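Local structure of glycosyl hydrolase (Rhizobium leguminosarum bv. trifolii, 5NDX) at residues A[57-62]-A[93-98]; A[89-94]-A[136-141]; A[425-430]-A[509-514]. The protein probably hydrolyses O-glycosidic bonds as a family 39 glycoside hydrolase, being a bacterial orthologue of human alpha-L-iduronidase. The protein carries 2 engineered substitutions. One frame throughout, in Å; residues are numbered along the deposited sequence.

Contact 1 (A[57-62]-A[93-98]); sequences RVHYLY and FFELMG. With 8U8 ((2~{R},3~{S},4~{S},5~{R},6~{S})-6-(4-methyl-2-oxidanylidene-chromen-7-yl)oxy-3,4,5-tris(oxidanyl)oxane-2-carboxylic acid), chain M.
The Tyr60 ring carries the methyl group of Met97 on one face: CE stands over the ring centre, 3.5 Å from the centroid and 13° off the normal. The same CE reaches a face of the His59 imidazole, displaced toward its rim, and SD above Tyr60 adds a longer Met-aromatic contact. Met97 CG is anti to the backbone N (chi1 164°) and the chain runs extended beyond it, which carries CE to both rings. At the edge of His59, ND1 donates to Glu95 OE1 at 2.6 Å, the oxygen using its syn lone pair and lying 7° out of the ring plane. NE2 of His59 donates to O3 of the bound 8U8 at 3.1 Å, nearly straight. With an alanine at His59, O3 of 8U8 is likely to lose this N-H donor, Glu95 OE1 its imidazole mate, and the Met97 methyl one of its two rings. These residues sit on or just after neighbouring strands, 55-58 and 91-95, of the parallel TIM barrel, where strands run on into loops that line the substrate site. Glu95 OE2 lies over a face of the Arg57 guanidinium in a salt bridge to NH1, though NH1 is less surely placed; Glu142 and Asp264 are modelled near it, with the same reservation. Leu61 CD1 sits over the Phe94 ring, 3.8 Å from its centroid, in a CH-pi contact. Tyr62 N donates to Met97 O at 3.0 Å, and water 1 links Val58 O, Leu61 N and Glu95 O where the backbones bow apart at His59 and Glu95 before closing at Tyr60 and Gly98.

Contact 2 (A[89-94]-A[136-141]); sequences RLKPFF and LRTWYF. With 8U8 ((2~{R},3~{S},4~{S},5~{R},6~{S})-6-(4-methyl-2-oxidanylidene-chromen-7-yl)oxy-3,4,5-tris(oxidanyl)oxane-2-carboxylic acid), chain N.
Lys91 crosses Thr138 at about a right angle. Its CB approaches Trp139 CD1 at 4.0 Å, CG begins the approach to Thr138 OG1, CD comes within 3.4 Å of Thr138 OG1, and CE lies against Thr138 CB. A turn at the last torsion (chi4 -64°), after an extended run, brings NZ to Thr138 OG1 in a hydrogen bond of 2.7 Å; that hydroxyl is also hydrogen-bonded to the backbone oxygen of Glu135. Next to it, Pro92 CG sits over the face of the Trp139 six-membered ring, 3.4 Å from the centroid and 14° off the normal, a CH-pi contact. Leu136 CD2 packs on the opposite face, so the indole is held between the two. Phe93 pairs with Tyr140 and Phe94 with Phe141 in parallel bridges, the segments running 19° apart; Phe94 N donates to Tyr140 O at 2.8 Å, and Phe94 CB meets Phe141 CD1 at 3.7 Å. On the other side of the sheet Phe93 and Tyr140 both reach the coumarin of a second 8U8: its ring system lies over one Tyr140 face, with C11 3.4 Å from Tyr140 CZ, and its methyl C15 meets the Phe93 ring obliquely. Lys54 and Arg23 hydrogen-bond this ligand. Strands 91-95 and 140-142 are thus neighbours in the TIM barrel; Pro92, Phe94 and Trp139 pack outward against helix 76-87, and Phe94 and Trp139 also against helix 110-131.

Contact 3 (A[425-430]-A[509-514]); sequences AVRLEV and SVDLDV
Arg427 and Asp511 are brought near each other by different first torsions: in Arg427 CG is anti to the backbone N (chi1 180°) and the chain runs on extended to NE, whereas in Asp511 CG is anti to the carbonyl carbon (chi1 -75°), turning the carboxylate toward its neighbour. OD1 of Asp511 lies beside the arginine methylenes, 3.7 Å from Arg427 CB, yet well out of the guanidinium plane, with the two planes 73° apart. The charges therefore attract at most from a distance, and water 4 makes the link, accepting from Arg427 NH1 at 2.9 Å and donating to Asp511 OD1 at 2.7 Å. Arg427 NE spends its proton within its own strand, on the anti lone pair of Glu429 OE2 (2.6 Å), almost in the guanidinium plane; Arg6 of strand 4-10 is a second partner of that oxygen. The backbones form an antiparallel pair at the margin of a mixed sheet, strand 508-516 being outermost within the chain and strand 422-431 lying between it and strand 4-10. Val426 with Leu512 and Leu428 with Val510 are the hydrogen-bonded pairs, each joined by two bonds; Val426 N to Leu512 O is 3.0 Å and practically straight. The face with Arg427, Asp511 and Ser509 is largely polar, with Ala425 the exception. On the other face the side chains are aliphatic: Val426 CG2 meets Val514 CG2 at 3.9 Å, the two side chains crossing at a slant, Leu428 CB meets Val510 CG1 at 4.1 Å, and Leu512 and Val514 also touch Leu411 of strand 407-413.

Overall arrangement
Contacts 1 and 2 are successive steps round one parallel barrel sheet: strand 91-95 pairs with strand 55-58 in the first and with strand 140-142 in the second. They share Phe93 and Phe94, their centres lie 11 Å apart, and Leu96 CD2 touches Phe141 CD1 at 3.9 Å. Each meets a different bound 8U8 molecule, so this short arc of barrel borders two ligand positions. Contact 3 follows later in the chain, in a separate mixed sheet on the opposite side of the chain's centre, about 45 Å from contact 1 and 40 Å from contact 2 between centres. It joins strands 422-431 and 508-516 at one margin of that sheet, away from the annotated sites.

Contact 1 (A[57-62]-A[93-98])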
loop_
_atom_site.group_PDB
_atom_site.type_symbol
_atom_site.label_atom_id
_atom_site.label_comp_id
_atom_site.label_asym_id
_atom_site.label_seq_id
_atom_site.Cartn_x
_atom_site.Cartn_y
_atom_site.Cartn_z
ATOM N N ARG A 57 1.207 7.553 -5.382
ATOM C CA ARG A 57 0.424 8.611 -5.988
ATOM C C ARG A 57 0.687 9.854 -5.140
ATOM O O ARG A 57 0.102 10.035 -4.065
ATOM C CB ARG A 57 -1.046 8.261 -6.020
ATOM C CG ARG A 57 -1.943 9.338 -6.621
ATOM C CD ARG A 57 -3.337 8.808 -6.985
ATOM N NE ARG A 57 -4.330 9.698 -6.436
ATOM C CZ ARG A 57 -4.938 10.686 -7.058
ATOM N NH1 ARG A 57 -4.715 10.946 -8.317
ATOM N NH2 ARG A 57 -5.777 11.429 -6.401
ATOM N N VAL A 58 1.646 10.651 -5.572
ATOM C CA VAL A 58 2.103 11.792 -4.771
ATOM C C VAL A 58 1.636 13.116 -5.422
ATOM O O VAL A 58 1.964 13.371 -6.609
ATOM C CB VAL A 58 3.633 11.791 -4.642
ATOM C CG1 VAL A 58 4.092 13.004 -3.864
ATOM C CG2 VAL A 58 4.157 10.493 -3.993
ATOM N N HIS A 59 0.934 13.947 -4.642
ATOM C CA HIS A 59 0.370 15.209 -5.138
ATOM C C HIS A 59 1.427 16.287 -5.363
ATOM O O HIS A 59 2.368 16.417 -4.571
ATOM C CB HIS A 59 -0.617 15.840 -4.134
ATOM C CG HIS A 59 -1.960 15.198 -4.054
ATOM N ND1 HIS A 59 -2.440 14.317 -5.000
ATOM C CD2 HIS A 59 -2.976 15.392 -3.169
ATOM C CE1 HIS A 59 -3.674 13.959 -4.686
ATOM N NE2 HIS A 59 -4.017 14.588 -3.571
ATOM N N TYR A 60 1.226 17.085 -6.397
ATOM C CA TYR A 60 2.027 18.304 -6.664
ATOM C C TYR A 60 3.488 18.016 -6.994
ATOM O O TYR A 60 4.378 18.763 -6.597
ATOM C CB TYR A 60 1.949 19.263 -5.467
ATOM C CG TYR A 60 0.550 19.697 -5.105
ATOM C CD1 TYR A 60 -0.162 20.530 -5.970
ATOM C CD2 TYR A 60 -0.040 19.342 -3.897
ATOM C CE1 TYR A 60 -1.432 20.992 -5.661
ATOM C CE2 TYR A 60 -1.325 19.793 -3.568
ATOM C CZ TYR A 60 -2.009 20.618 -4.470
ATOM O OH TYR A 60 -3.270 21.082 -4.233
ATOM N N LEU A 61 3.750 16.949 -7.756
ATOM C CA LEU A 61 5.110 16.710 -8.221
ATOM C C LEU A 61 5.681 17.943 -8.968
ATOM O O LEU A 61 6.841 18.270 -8.783
ATOM C CB LEU A 61 5.195 15.445 -9.089
ATOM C CG LEU A 61 5.154 14.151 -8.252
ATOM C CD1 LEU A 61 4.832 12.983 -9.157
ATOM C CD2 LEU A 61 6.454 13.955 -7.498
ATOM N N TYR A 62 4.869 18.638 -9.760
ATOM C CA TYR A 62 5.396 19.807 -10.511
ATOM C C TYR A 62 5.697 21.064 -9.655
ATOM O O TYR A 62 6.436 21.935 -10.117
ATOM C CB TYR A 62 4.481 20.157 -11.680
ATOM C CG TYR A 62 4.563 19.226 -12.893
ATOM C CD1 TYR A 62 5.775 18.665 -13.304
ATOM C CD2 TYR A 62 3.418 18.920 -13.638
ATOM C CE1 TYR A 62 5.872 17.865 -14.445
ATOM C CE2 TYR A 62 3.490 18.104 -14.768
ATOM C CZ TYR A 62 4.731 17.587 -15.174
ATOM O OH TYR A 62 4.861 16.827 -16.313
ATOM N N PHE A 93 2.431 6.806 -9.724
ATOM C CA PHE A 93 1.111 7.007 -10.290
ATOM C C PHE A 93 1.097 8.534 -10.375
ATOM O O PHE A 93 0.814 9.214 -9.396
ATOM C CB PHE A 93 0.042 6.408 -9.366
ATOM C CG PHE A 93 -1.366 6.464 -9.879
ATOM C CD1 PHE A 93 -1.693 6.916 -11.147
ATOM C CD2 PHE A 93 -2.406 6.056 -9.035
ATOM C CE1 PHE A 93 -3.016 6.973 -11.570
ATOM C CE2 PHE A 93 -3.723 6.123 -9.454
ATOM C CZ PHE A 93 -4.032 6.553 -10.736
ATOM N N PHE A 94 1.540 9.025 -11.544
ATOM C CA PHE A 94 2.079 10.370 -11.734
ATOM C C PHE A 94 0.933 11.310 -12.090
ATOM O O PHE A 94 0.450 11.297 -13.228
ATOM C CB PHE A 94 3.116 10.352 -12.887
ATOM C CG PHE A 94 4.057 11.529 -12.912
ATOM C CD1 PHE A 94 3.592 12.834 -13.007
ATOM C CD2 PHE A 94 5.421 11.332 -12.882
ATOM C CE1 PHE A 94 4.479 13.904 -13.017
ATOM C CE2 PHE A 94 6.306 12.405 -12.897
ATOM C CZ PHE A 94 5.832 13.685 -12.977
ATOM N N GLU A 95 0.503 12.102 -11.122
ATOM C CA GLU A 95 -0.499 13.113 -11.364
ATOM C C GLU A 95 0.204 14.297 -11.997
ATOM O O GLU A 95 1.195 14.817 -11.434
ATOM C CB GLU A 95 -1.180 13.574 -10.076
ATOM C CG GLU A 95 -1.828 12.429 -9.308
ATOM C CD GLU A 95 -2.302 12.884 -7.938
ATOM O OE1 GLU A 95 -1.456 12.933 -6.999
ATOM O OE2 GLU A 95 -3.503 13.236 -7.843
ATOM N N LEU A 96 -0.299 14.705 -13.153
ATOM C CA LEU A 96 0.292 15.835 -13.885
ATOM C C LEU A 96 -0.250 17.121 -13.245
ATOM O O LEU A 96 -1.228 17.701 -13.694
ATOM C CB LEU A 96 -0.046 15.720 -15.364
ATOM C CG LEU A 96 0.623 14.512 -16.033
ATOM C CD1 LEU A 96 0.081 14.253 -17.436
ATOM C CD2 LEU A 96 2.138 14.615 -16.049
ATOM N N MET A 97 0.412 17.556 -12.181
ATOM C CA MET A 97 -0.189 18.420 -11.224
ATOM C C MET A 97 0.857 19.234 -10.513
ATOM O O MET A 97 1.929 18.735 -10.141
ATOM C CB MET A 97 -0.925 17.516 -10.242
ATOM C CG MET A 97 -1.366 18.083 -8.915
ATOM S SD MET A 97 -2.046 16.768 -7.821
ATOM C CE MET A 97 -2.687 17.851 -6.546
ATOM N N GLY A 98 0.496 20.485 -10.262
ATOM C CA GLY A 98 1.384 21.468 -9.656
ATOM C C GLY A 98 1.617 22.599 -10.649
ATOM O O GLY A 98 1.150 22.541 -11.797
HETATM C C15 8U8 M . -12.391 19.906 -0.108
HETATM C C13 8U8 M . -12.917 18.665 -0.534
HETATM C C14 8U8 M . -14.241 18.618 -0.976
HETATM C C16 8U8 M . -14.788 17.419 -1.443
HETATM O O9 8U8 M . -15.969 17.449 -1.785
HETATM O O8 8U8 M . -14.047 16.254 -1.464
HETATM C C11 8U8 M . -12.711 16.288 -1.147
HETATM C C10 8U8 M . -11.951 15.125 -1.309
HETATM C C12 8U8 M . -12.133 17.493 -0.664
HETATM C C7 8U8 M . -10.753 17.486 -0.383
HETATM C C8 8U8 M . -9.995 16.322 -0.552
HETATM C C9 8U8 M . -10.585 15.130 -1.003
HETATM O O2 8U8 M . -9.872 13.967 -1.219
HETATM C C5 8U8 M . -8.612 13.620 -0.522
HETATM O O1 8U8 M . -8.790 13.834 0.886
HETATM C C1 8U8 M . -7.671 13.896 1.682
HETATM C C6 8U8 M . -8.094 13.204 2.848
HETATM O O7 8U8 M . -7.531 13.513 3.892
HETATM O O6 8U8 M . -8.951 12.353 2.690
HETATM C C2 8U8 M . -6.406 13.132 1.185
HETATM O O5 8U8 M . -6.588 11.721 1.432
HETATM C C3 8U8 M . -6.037 13.435 -0.333
HETATM O O4 8U8 M . -4.844 14.137 -0.394
HETATM C C4 8U8 M . -7.176 14.220 -1.058
HETATM O O3 8U8 M . -6.920 14.159 -2.521
HETATM O O HOH W 1 1.688 15.145 -8.766
HETATM O O HOH W 2 1.734 11.643 -8.543
HETATM O O HOH W 3 3.546 10.102 -7.633
#

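Contact 2 (A[89-94]-A[136-141])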
loop_
_atom_site.group_PDB
_atom_site.type_symbol
_atom_site.label_atom_id
_atom_site.label_comp_id
_atom_site.label_asym_id
_atom_site.label_seq_id
_atom_site.Cartn_x
_atom_site.Cartn_y
_atom_site.Cartn_z
ATOM N N ARG A 89 12.117 0.471 -5.697
ATOM C CA ARG A 89 11.268 -0.360 -6.526
ATOM C C ARG A 89 9.828 0.088 -6.480
ATOM O O ARG A 89 8.929 -0.714 -6.420
ATOM C CB ARG A 89 11.421 -1.848 -6.134
ATOM C CG ARG A 89 12.898 -2.313 -6.092
ATOM C CD ARG A 89 13.028 -3.834 -5.934
ATOM N NE ARG A 89 12.534 -4.297 -4.619
ATOM C CZ ARG A 89 13.269 -4.450 -3.507
ATOM N NH1 ARG A 89 14.565 -4.166 -3.513
ATOM N NH2 ARG A 89 12.708 -4.886 -2.369
ATOM N N LEU A 90 9.613 1.388 -6.494
ATOM C CA LEU A 90 8.290 1.962 -6.541
ATOM C C LEU A 90 8.166 2.739 -7.850
ATOM O O LEU A 90 9.157 3.235 -8.369
ATOM C CB LEU A 90 8.081 2.835 -5.336
ATOM C CG LEU A 90 8.071 1.991 -4.040
ATOM C CD1 LEU A 90 8.266 2.868 -2.827
ATOM C CD2 LEU A 90 6.796 1.153 -3.914
ATOM N N LYS A 91 6.950 2.818 -8.365
ATOM C CA LYS A 91 6.636 3.544 -9.572
ATOM C C LYS A 91 5.685 4.658 -9.281
ATOM O O LYS A 91 4.773 4.488 -8.504
ATOM C CB LYS A 91 5.981 2.598 -10.572
ATOM C CG LYS A 91 6.913 1.425 -10.939
ATOM C CD LYS A 91 6.223 0.348 -11.699
ATOM C CE LYS A 91 7.139 -0.869 -11.943
ATOM N NZ LYS A 91 8.252 -0.434 -12.797
ATOM N N PRO A 92 5.832 5.795 -9.972
ATOM C CA PRO A 92 4.842 6.819 -9.747
ATOM C C PRO A 92 3.502 6.565 -10.462
ATOM O O PRO A 92 3.451 6.166 -11.636
ATOM C CB PRO A 92 5.532 8.070 -10.285
ATOM C CG PRO A 92 6.460 7.559 -11.295
ATOM C CD PRO A 92 7.007 6.324 -10.688
ATOM N N PHE A 93 2.431 6.806 -9.724
ATOM C CA PHE A 93 1.111 7.007 -10.290
ATOM C C PHE A 93 1.097 8.534 -10.375
ATOM O O PHE A 93 0.814 9.214 -9.396
ATOM C CB PHE A 93 0.042 6.408 -9.366
ATOM C CG PHE A 93 -1.366 6.464 -9.879
ATOM C CD1 PHE A 93 -1.693 6.916 -11.147
ATOM C CD2 PHE A 93 -2.406 6.056 -9.035
ATOM C CE1 PHE A 93 -3.016 6.973 -11.570
ATOM C CE2 PHE A 93 -3.723 6.123 -9.454
ATOM C CZ PHE A 93 -4.032 6.553 -10.736
ATOM N N PHE A 94 1.540 9.025 -11.544
ATOM C CA PHE A 94 2.079 10.370 -11.734
ATOM C C PHE A 94 0.933 11.310 -12.090
ATOM O O PHE A 94 0.450 11.297 -13.228
ATOM C CB PHE A 94 3.116 10.352 -12.887
ATOM C CG PHE A 94 4.057 11.529 -12.912
ATOM C CD1 PHE A 94 3.592 12.834 -13.007
ATOM C CD2 PHE A 94 5.421 11.332 -12.882
ATOM C CE1 PHE A 94 4.479 13.904 -13.017
ATOM C CE2 PHE A 94 6.306 12.405 -12.897
ATOM C CZ PHE A 94 5.832 13.685 -12.977
ATOM N N LEU A 136 9.633 4.038 -17.905
ATOM C CA LEU A 136 8.530 4.991 -18.110
ATOM C C LEU A 136 7.189 4.362 -18.467
ATOM O O LEU A 136 6.114 4.790 -18.005
ATOM C CB LEU A 136 8.886 6.022 -19.191
ATOM C CG LEU A 136 9.086 7.464 -18.768
ATOM C CD1 LEU A 136 7.784 8.127 -18.558
ATOM C CD2 LEU A 136 9.907 7.584 -17.501
ATOM N N ARG A 137 7.264 3.372 -19.328
ATOM C CA ARG A 137 6.097 2.703 -19.798
ATOM C C ARG A 137 5.419 1.866 -18.717
ATOM O O ARG A 137 4.345 1.416 -18.975
ATOM C CB ARG A 137 6.428 1.782 -21.000
ATOM C CG ARG A 137 6.636 2.556 -22.289
ATOM C CD ARG A 137 7.046 1.634 -23.431
ATOM N NE ARG A 137 8.211 2.134 -24.158
ATOM C CZ ARG A 137 8.237 2.585 -25.418
ATOM N NH1 ARG A 137 7.139 2.662 -26.167
ATOM N NH2 ARG A 137 9.389 2.999 -25.946
ATOM N N THR A 138 6.070 1.596 -17.585
ATOM C CA THR A 138 5.423 0.912 -16.449
ATOM C C THR A 138 4.655 1.901 -15.543
ATOM O O THR A 138 3.971 1.456 -14.591
ATOM C CB THR A 138 6.420 0.099 -15.591
ATOM O OG1 THR A 138 7.301 0.988 -14.882
ATOM C CG2 THR A 138 7.224 -0.992 -16.460
ATOM N N TRP A 139 4.733 3.214 -15.837
ATOM C CA TRP A 139 4.080 4.219 -15.015
ATOM C C TRP A 139 2.664 4.439 -15.513
ATOM O O TRP A 139 2.321 3.934 -16.576
ATOM C CB TRP A 139 4.819 5.514 -15.031
ATOM C CG TRP A 139 6.211 5.469 -14.498
ATOM C CD1 TRP A 139 6.894 4.399 -14.062
ATOM C CD2 TRP A 139 7.106 6.580 -14.431
ATOM N NE1 TRP A 139 8.181 4.766 -13.699
ATOM C CE2 TRP A 139 8.322 6.111 -13.902
ATOM C CE3 TRP A 139 6.969 7.954 -14.691
ATOM C CZ2 TRP A 139 9.408 6.946 -13.679
ATOM C CZ3 TRP A 139 8.058 8.789 -14.454
ATOM C CH2 TRP A 139 9.252 8.285 -13.966
ATOM N N TYR A 140 1.829 5.095 -14.695
ATOM C CA TYR A 140 0.521 5.601 -15.138
ATOM C C TYR A 140 0.518 7.093 -14.892
ATOM O O TYR A 140 1.036 7.538 -13.894
ATOM C CB TYR A 140 -0.659 4.908 -14.439
ATOM C CG TYR A 140 -0.725 3.451 -14.776
ATOM C CD1 TYR A 140 0.048 2.532 -14.097
ATOM C CD2 TYR A 140 -1.508 2.996 -15.826
ATOM C CE1 TYR A 140 0.047 1.183 -14.464
ATOM C CE2 TYR A 140 -1.550 1.632 -16.181
ATOM C CZ TYR A 140 -0.751 0.732 -15.530
ATOM O OH TYR A 140 -0.779 -0.628 -15.898
ATOM N N PHE A 141 -0.044 7.850 -15.833
ATOM C CA PHE A 141 -0.179 9.290 -15.715
ATOM C C PHE A 141 -1.630 9.615 -15.538
ATOM O O PHE A 141 -2.478 8.977 -16.149
ATOM C CB PHE A 141 0.353 9.996 -16.960
ATOM C CG PHE A 141 1.819 9.846 -17.116
ATOM C CD1 PHE A 141 2.678 10.748 -16.493
ATOM C CD2 PHE A 141 2.340 8.741 -17.763
ATOM C CE1 PHE A 141 4.057 10.590 -16.591
ATOM C CE2 PHE A 141 3.712 8.555 -17.841
ATOM C CZ PHE A 141 4.562 9.488 -17.260
HETATM C C15 8U8 N . -4.037 3.683 -13.032
HETATM C C13 8U8 N . -4.126 2.409 -13.599
HETATM C C14 8U8 N . -4.840 2.220 -14.775
HETATM C C16 8U8 N . -4.865 0.972 -15.381
HETATM O O9 8U8 N . -5.543 0.809 -16.387
HETATM O O8 8U8 N . -4.256 -0.093 -14.792
HETATM C C11 8U8 N . -3.516 0.083 -13.678
HETATM C C10 8U8 N . -2.859 -1.033 -13.221
HETATM C C12 8U8 N . -3.440 1.320 -13.053
HETATM C C7 8U8 N . -2.640 1.414 -11.914
HETATM C C8 8U8 N . -1.980 0.284 -11.443
HETATM C C9 8U8 N . -2.071 -0.949 -12.093
HETATM O O2 8U8 N . -1.385 -2.027 -11.596
HETATM C C5 8U8 N . -1.100 -3.146 -12.477
HETATM O O1 8U8 N . -2.289 -3.940 -12.323
HETATM C C1 8U8 N . -2.329 -5.241 -12.953
HETATM C C6 8U8 N . -2.269 -5.128 -14.517
HETATM O O7 8U8 N . -2.660 -4.076 -15.062
HETATM O O6 8U8 N . -1.767 -6.085 -15.125
HETATM C C2 8U8 N . -1.149 -6.024 -12.382
HETATM O O5 8U8 N . -1.084 -7.385 -12.911
HETATM C C3 8U8 N . 0.171 -5.268 -12.657
HETATM O O4 8U8 N . 1.208 -5.983 -12.039
HETATM C C4 8U8 N . 0.116 -3.877 -12.023
HETATM O O3 8U8 N . 1.274 -3.105 -12.344
#

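Contact 3 (A[425-430]-A[509-514])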
loop_
_atom_site.group_PDB
_atom_site.type_symbol
_atom_site.label_atom_id
_atom_site.label_comp_id
_atom_site.label_asym_id
_atom_site.label_seq_id
_atom_site.Cartn_x
_atom_site.Cartn_y
_atom_site.Cartn_z
ATOM N N ALA A 425 -15.504 -19.219 15.574
ATOM C CA ALA A 425 -14.649 -20.370 15.366
ATOM C C ALA A 425 -14.701 -20.774 13.895
ATOM O O ALA A 425 -15.791 -20.827 13.314
ATOM C CB ALA A 425 -15.120 -21.490 16.260
ATOM N N VAL A 426 -13.527 -21.021 13.302
ATOM C CA VAL A 426 -13.440 -21.539 11.957
ATOM C C VAL A 426 -12.589 -22.808 11.961
ATOM O O VAL A 426 -11.470 -22.853 12.556
ATOM C CB VAL A 426 -12.848 -20.505 10.974
ATOM C CG1 VAL A 426 -12.561 -21.081 9.617
ATOM C CG2 VAL A 426 -13.784 -19.310 10.842
ATOM N N ARG A 427 -13.128 -23.844 11.323
ATOM C CA ARG A 427 -12.339 -25.029 10.995
ATOM C C ARG A 427 -12.039 -24.892 9.518
ATOM O O ARG A 427 -12.957 -24.914 8.699
ATOM C CB ARG A 427 -13.062 -26.326 11.243
ATOM C CG ARG A 427 -12.239 -27.581 10.895
ATOM C CD ARG A 427 -13.066 -28.870 10.972
ATOM N NE ARG A 427 -12.231 -29.976 10.527
ATOM C CZ ARG A 427 -11.453 -30.735 11.306
ATOM N NH1 ARG A 427 -11.371 -30.602 12.629
ATOM N NH2 ARG A 427 -10.724 -31.664 10.730
ATOM N N LEU A 428 -10.764 -24.707 9.198
ATOM C CA LEU A 428 -10.351 -24.476 7.829
ATOM C C LEU A 428 -9.733 -25.760 7.308
ATOM O O LEU A 428 -8.798 -26.273 7.901
ATOM C CB LEU A 428 -9.326 -23.356 7.763
ATOM C CG LEU A 428 -8.712 -23.063 6.383
ATOM C CD1 LEU A 428 -9.786 -22.527 5.461
ATOM C CD2 LEU A 428 -7.615 -22.020 6.531
ATOM N N GLU A 429 -10.252 -26.236 6.195
ATOM C CA GLU A 429 -9.757 -27.420 5.500
ATOM C C GLU A 429 -9.281 -26.994 4.119
ATOM O O GLU A 429 -9.948 -26.244 3.438
ATOM C CB GLU A 429 -10.881 -28.462 5.392
ATOM C CG GLU A 429 -11.274 -28.948 6.788
ATOM C CD GLU A 429 -12.414 -29.956 6.865
ATOM O OE1 GLU A 429 -12.869 -30.421 5.809
ATOM O OE2 GLU A 429 -12.843 -30.304 7.997
ATOM N N VAL A 430 -8.115 -27.450 3.721
ATOM C CA VAL A 430 -7.639 -27.186 2.379
ATOM C C VAL A 430 -7.408 -28.575 1.749
ATOM O O VAL A 430 -6.651 -29.369 2.285
ATOM C CB VAL A 430 -6.337 -26.391 2.342
ATOM C CG1 VAL A 430 -5.904 -26.153 0.893
ATOM C CG2 VAL A 430 -6.483 -25.057 3.049
ATOM N N SER A 509 -5.796 -29.347 7.639
ATOM C CA SER A 509 -6.832 -28.660 8.355
ATOM C C SER A 509 -6.278 -28.044 9.620
ATOM O O SER A 509 -5.278 -28.533 10.161
ATOM C CB SER A 509 -8.009 -29.611 8.656
ATOM O OG SER A 509 -7.666 -30.614 9.616
ATOM N N VAL A 510 -6.984 -27.013 10.086
ATOM C CA VAL A 510 -6.634 -26.261 11.262
ATOM C C VAL A 510 -7.850 -25.556 11.879
ATOM O O VAL A 510 -8.790 -25.172 11.173
ATOM C CB VAL A 510 -5.489 -25.269 10.936
ATOM C CG1 VAL A 510 -5.945 -24.191 9.985
ATOM C CG2 VAL A 510 -4.909 -24.682 12.210
ATOM N N ASP A 511 -7.840 -25.441 13.200
ATOM C CA ASP A 511 -8.851 -24.678 13.924
ATOM C C ASP A 511 -8.325 -23.275 14.112
ATOM O O ASP A 511 -7.164 -23.093 14.450
ATOM C CB ASP A 511 -9.168 -25.281 15.258
ATOM C CG ASP A 511 -10.050 -26.563 15.151
ATOM O OD1 ASP A 511 -10.959 -26.637 14.286
ATOM O OD2 ASP A 511 -9.833 -27.488 15.963
ATOM N N LEU A 512 -9.182 -22.289 13.876
ATOM C CA LEU A 512 -8.821 -20.917 14.110
ATOM C C LEU A 512 -9.862 -20.278 15.003
ATOM O O LEU A 512 -11.050 -20.427 14.807
ATOM C CB LEU A 512 -8.776 -20.175 12.791
ATOM C CG LEU A 512 -7.780 -20.637 11.734
ATOM C CD1 LEU A 512 -8.126 -20.020 10.398
ATOM C CD2 LEU A 512 -6.394 -20.200 12.168
ATOM N N ASP A 513 -9.374 -19.540 15.973
ATOM C CA ASP A 513 -10.169 -18.613 16.772
ATOM C C ASP A 513 -10.052 -17.276 16.072
ATOM O O ASP A 513 -8.935 -16.785 15.848
ATOM C CB ASP A 513 -9.599 -18.555 18.178
ATOM C CG ASP A 513 -10.146 -17.379 18.962
ATOM O OD1 ASP A 513 -11.365 -17.441 19.315
ATOM O OD2 ASP A 513 -9.361 -16.374 19.123
ATOM N N VAL A 514 -11.179 -16.690 15.691
ATOM C CA VAL A 514 -11.189 -15.574 14.762
ATOM C C VAL A 514 -11.851 -14.352 15.433
ATOM O O VAL A 514 -13.037 -14.201 15.364
ATOM C CB VAL A 514 -11.921 -15.958 13.478
ATOM C CG1 VAL A 514 -11.931 -14.828 12.503
ATOM C CG2 VAL A 514 -11.261 -17.165 12.830
HETATM O O HOH W 4 -12.597 -28.810 14.524
#